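PDB 4LRU: glyoxalase III (glutathione-independent) from Candida albicans, which converts methylglyoxal to D-lactate in a single glutathione-independent step, detoxifying the methylglyoxal that the cell's own metabolism produces. Local coordinates for residues K162-T167 with I216-N221. Sequence-based numbering, arbitrary orientation.
Sequences KITGFT and IVTGVN
T218 reaches from strand 216-219 to the backbone of T164, joining the main mixed sheet of this DJ-1-superfamily fold to segment 162-167, whose strand 162-163 pairs in parallel with 198-199. Both segments run in nearly the same direction, 14° apart. From T218 CB, which lies 3.4 Å from T164 O, the side chain forks. Its methyl CG2 rests near I163 CB, whereas OG1, lodged between the backbone N and the carbonyl carbon (chi1 48°), accepts an almost straight hydrogen bond from T164 N (2.9 Å, 174° at the hydrogen). The same OG1 bonds a water 2.7 Å away, and that water is also hydrogen-bonded to K162 O. The hydroxyl and the water thus bridge the two segments, with the methyls I163 CG2 and I216 CG2 meeting beside them.

Farther along, T164 turns its hydroxyl to I200 O, and V220 CG2 packs 3.5 Å from T164 OG1. Where the chains draw closest, G165 and V220 bring their CA atoms to 3.9 Å, and G165 CA makes a CH···O contact with G219 O. F166 carries the contact to the inferred active site, its ring meeting that of H140 and lying near E171. V220 O sits at the edge of this ring, close to its plane and 3.5 Å from F166 CD1.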
ATOM      1  N   LYS A 162      -8.319   2.506 -14.239  1.00 22.15           N
ATOM      2  CA  LYS A 162      -9.286   2.390 -13.152  1.00 20.83           C
ATOM      3  C   LYS A 162      -8.573   1.958 -11.885  1.00 20.67           C
ATOM      4  O   LYS A 162      -7.780   1.018 -11.903  1.00 21.23           O
ATOM      5  CB  LYS A 162     -10.364   1.363 -13.516  1.00 24.50           C
ATOM      6  CG  LYS A 162     -11.232   1.786 -14.685  1.00 28.80           C
ATOM      7  CD  LYS A 162     -12.306   0.744 -14.970  1.00 33.61           C
ATOM      8  CE  LYS A 162     -12.779   0.773 -16.416  1.00 43.63           C
ATOM      9  NZ  LYS A 162     -12.815   2.143 -16.992  1.00 47.63           N
ATOM     10  N   ILE A 163      -8.850   2.666 -10.793  1.00 18.84           N
ATOM     11  CA  ILE A 163      -8.358   2.301  -9.487  1.00 18.70           C
ATOM     12  C   ILE A 163      -9.456   2.422  -8.447  1.00 20.19           C
ATOM     13  O   ILE A 163     -10.488   3.056  -8.673  1.00 20.25           O
ATOM     14  CB  ILE A 163      -7.181   3.177  -9.036  1.00 19.61           C
ATOM     15  CG1 ILE A 163      -7.619   4.626  -8.825  1.00 19.94           C
ATOM     16  CG2 ILE A 163      -6.012   3.043  -9.993  1.00 20.36           C
ATOM     17  CD1 ILE A 163      -6.638   5.413  -7.991  1.00 19.31           C
ATOM     18  N   THR A 164      -9.238   1.766  -7.322  1.00 18.18           N
ATOM     19  CA  THR A 164     -10.020   2.040  -6.133  1.00 19.41           C
ATOM     20  C   THR A 164      -9.084   2.307  -4.962  1.00 19.75           C
ATOM     21  O   THR A 164      -7.863   2.390  -5.134  1.00 19.12           O
ATOM     22  CB  THR A 164     -10.997   0.889  -5.829  1.00 20.82           C
ATOM     23  OG1 THR A 164     -11.968   1.326  -4.869  1.00 20.79           O
ATOM     24  CG2 THR A 164     -10.271  -0.330  -5.313  1.00 20.98           C
ATOM     25  N   GLY A 165      -9.666   2.501  -3.787  1.00 20.02           N
ATOM     26  CA  GLY A 165      -8.913   2.856  -2.585  1.00 17.92           C
ATOM     27  C   GLY A 165      -9.894   3.366  -1.549  1.00 18.02           C
ATOM     28  O   GLY A 165     -11.109   3.368  -1.773  1.00 18.13           O
ATOM     29  N   PHE A 166      -9.369   3.851  -0.436  1.00 18.05           N
ATOM     30  CA  PHE A 166     -10.197   4.170   0.720  1.00 19.08           C
ATOM     31  C   PHE A 166     -11.248   5.220   0.365  1.00 18.85           C
ATOM     32  O   PHE A 166     -10.969   6.196  -0.328  1.00 19.12           O
ATOM     33  CB  PHE A 166      -9.337   4.621   1.898  1.00 19.04           C
ATOM     34  CG  PHE A 166     -10.007   4.447   3.237  1.00 18.47           C
ATOM     35  CD1 PHE A 166     -10.138   3.189   3.803  1.00 19.39           C
ATOM     36  CD2 PHE A 166     -10.588   5.524   3.882  1.00 20.27           C
ATOM     37  CE1 PHE A 166     -10.757   3.023   5.011  1.00 20.85           C
ATOM     38  CE2 PHE A 166     -11.203   5.360   5.105  1.00 20.43           C
ATOM     39  CZ  PHE A 166     -11.298   4.109   5.666  1.00 21.77           C
ATOM     40  N   THR A 167     -12.471   4.992   0.814  1.00 19.84           N
ATOM     41  CA  THR A 167     -13.608   5.802   0.379  1.00 18.92           C
ATOM     42  C   THR A 167     -13.670   7.149   1.100  1.00 19.49           C
ATOM     43  O   THR A 167     -13.253   7.272   2.249  1.00 19.71           O
ATOM     44  CB  THR A 167     -14.965   5.087   0.585  1.00 19.97           C
ATOM     45  OG1 THR A 167     -15.239   4.933   1.984  1.00 20.57           O
ATOM     46  CG2 THR A 167     -14.987   3.724  -0.120  1.00 20.12           C
ATOM     47  N   ILE A 216      -2.151  -3.028 -12.975  1.00 19.23           N
ATOM     48  CA  ILE A 216      -2.396  -2.175 -11.812  1.00 19.50           C
ATOM     49  C   ILE A 216      -3.530  -2.788 -11.005  1.00 19.64           C
ATOM     50  O   ILE A 216      -4.615  -3.027 -11.531  1.00 20.28           O
ATOM     51  CB  ILE A 216      -2.803  -0.767 -12.243  1.00 20.52           C
ATOM     52  CG1 ILE A 216      -1.708  -0.174 -13.130  1.00 23.98           C
ATOM     53  CG2 ILE A 216      -3.058   0.102 -11.023  1.00 20.01           C
ATOM     54  CD1 ILE A 216      -2.070   1.146 -13.759  1.00 28.99           C
ATOM     55  N   VAL A 217      -3.260  -3.056  -9.733  1.00 19.36           N
ATOM     56  CA  VAL A 217      -4.242  -3.696  -8.857  1.00 18.58           C
ATOM     57  C   VAL A 217      -4.375  -2.882  -7.579  1.00 19.16           C
ATOM     58  O   VAL A 217      -3.387  -2.596  -6.895  1.00 19.59           O
ATOM     59  CB  VAL A 217      -3.841  -5.140  -8.513  1.00 18.32           C
ATOM     60  CG1 VAL A 217      -4.880  -5.785  -7.621  1.00 21.10           C
ATOM     61  CG2 VAL A 217      -3.637  -5.947  -9.778  1.00 20.33           C
ATOM     62  N   THR A 218      -5.595  -2.476  -7.264  1.00 18.00           N
ATOM     63  CA  THR A 218      -5.815  -1.716  -6.044  1.00 17.46           C
ATOM     64  C   THR A 218      -6.959  -2.298  -5.228  1.00 17.60           C
ATOM     65  O   THR A 218      -7.849  -2.950  -5.772  1.00 18.31           O
ATOM     66  CB  THR A 218      -6.118  -0.241  -6.367  1.00 16.48           C
ATOM     67  OG1 THR A 218      -7.120  -0.154  -7.388  1.00 19.38           O
ATOM     68  CG2 THR A 218      -4.858   0.467  -6.867  1.00 18.78           C
ATOM     69  N   GLY A 219      -6.929  -2.038  -3.918  1.00 18.18           N
ATOM     70  CA  GLY A 219      -7.996  -2.445  -3.002  1.00 17.35           C
ATOM     71  C   GLY A 219      -8.388  -1.343  -2.041  1.00 18.27           C
ATOM     72  O   GLY A 219      -7.657  -0.369  -1.855  1.00 17.56           O
ATOM     73  N   VAL A 220      -9.535  -1.500  -1.394  1.00 16.88           N
ATOM     74  CA  VAL A 220     -10.181  -0.358  -0.737  1.00 17.70           C
ATOM     75  C   VAL A 220      -9.630  -0.034   0.664  1.00 19.00           C
ATOM     76  O   VAL A 220      -9.566   1.137   1.068  1.00 19.72           O
ATOM     77  CB  VAL A 220     -11.691  -0.585  -0.641  1.00 17.73           C
ATOM     78  CG1 VAL A 220     -12.364   0.576   0.077  1.00 18.87           C
ATOM     79  CG2 VAL A 220     -12.268  -0.754  -2.036  1.00 19.15           C
ATOM     80  N   ASN A 221      -9.287  -1.065   1.424  1.00 17.89           N
ATOM     81  CA  ASN A 221      -9.311  -0.995   2.887  1.00 18.16           C
ATOM     82  C   ASN A 221      -8.602  -2.188   3.523  1.00 20.16           C
ATOM     83  O   ASN A 221      -8.151  -3.097   2.829  1.00 18.43           O
ATOM     84  CB  ASN A 221     -10.766  -0.921   3.382  1.00 18.90           C
ATOM     85  CG  ASN A 221     -11.641  -2.025   2.798  1.00 18.83           C
ATOM     86  OD1 ASN A 221     -11.149  -3.118   2.508  1.00 18.67           O
ATOM     87  ND2 ASN A 221     -12.911  -1.731   2.563  1.00 19.26           N
TER
HETATM   88  O   HOH W   1      -6.504  -0.628  -9.995  1.00 20.97           O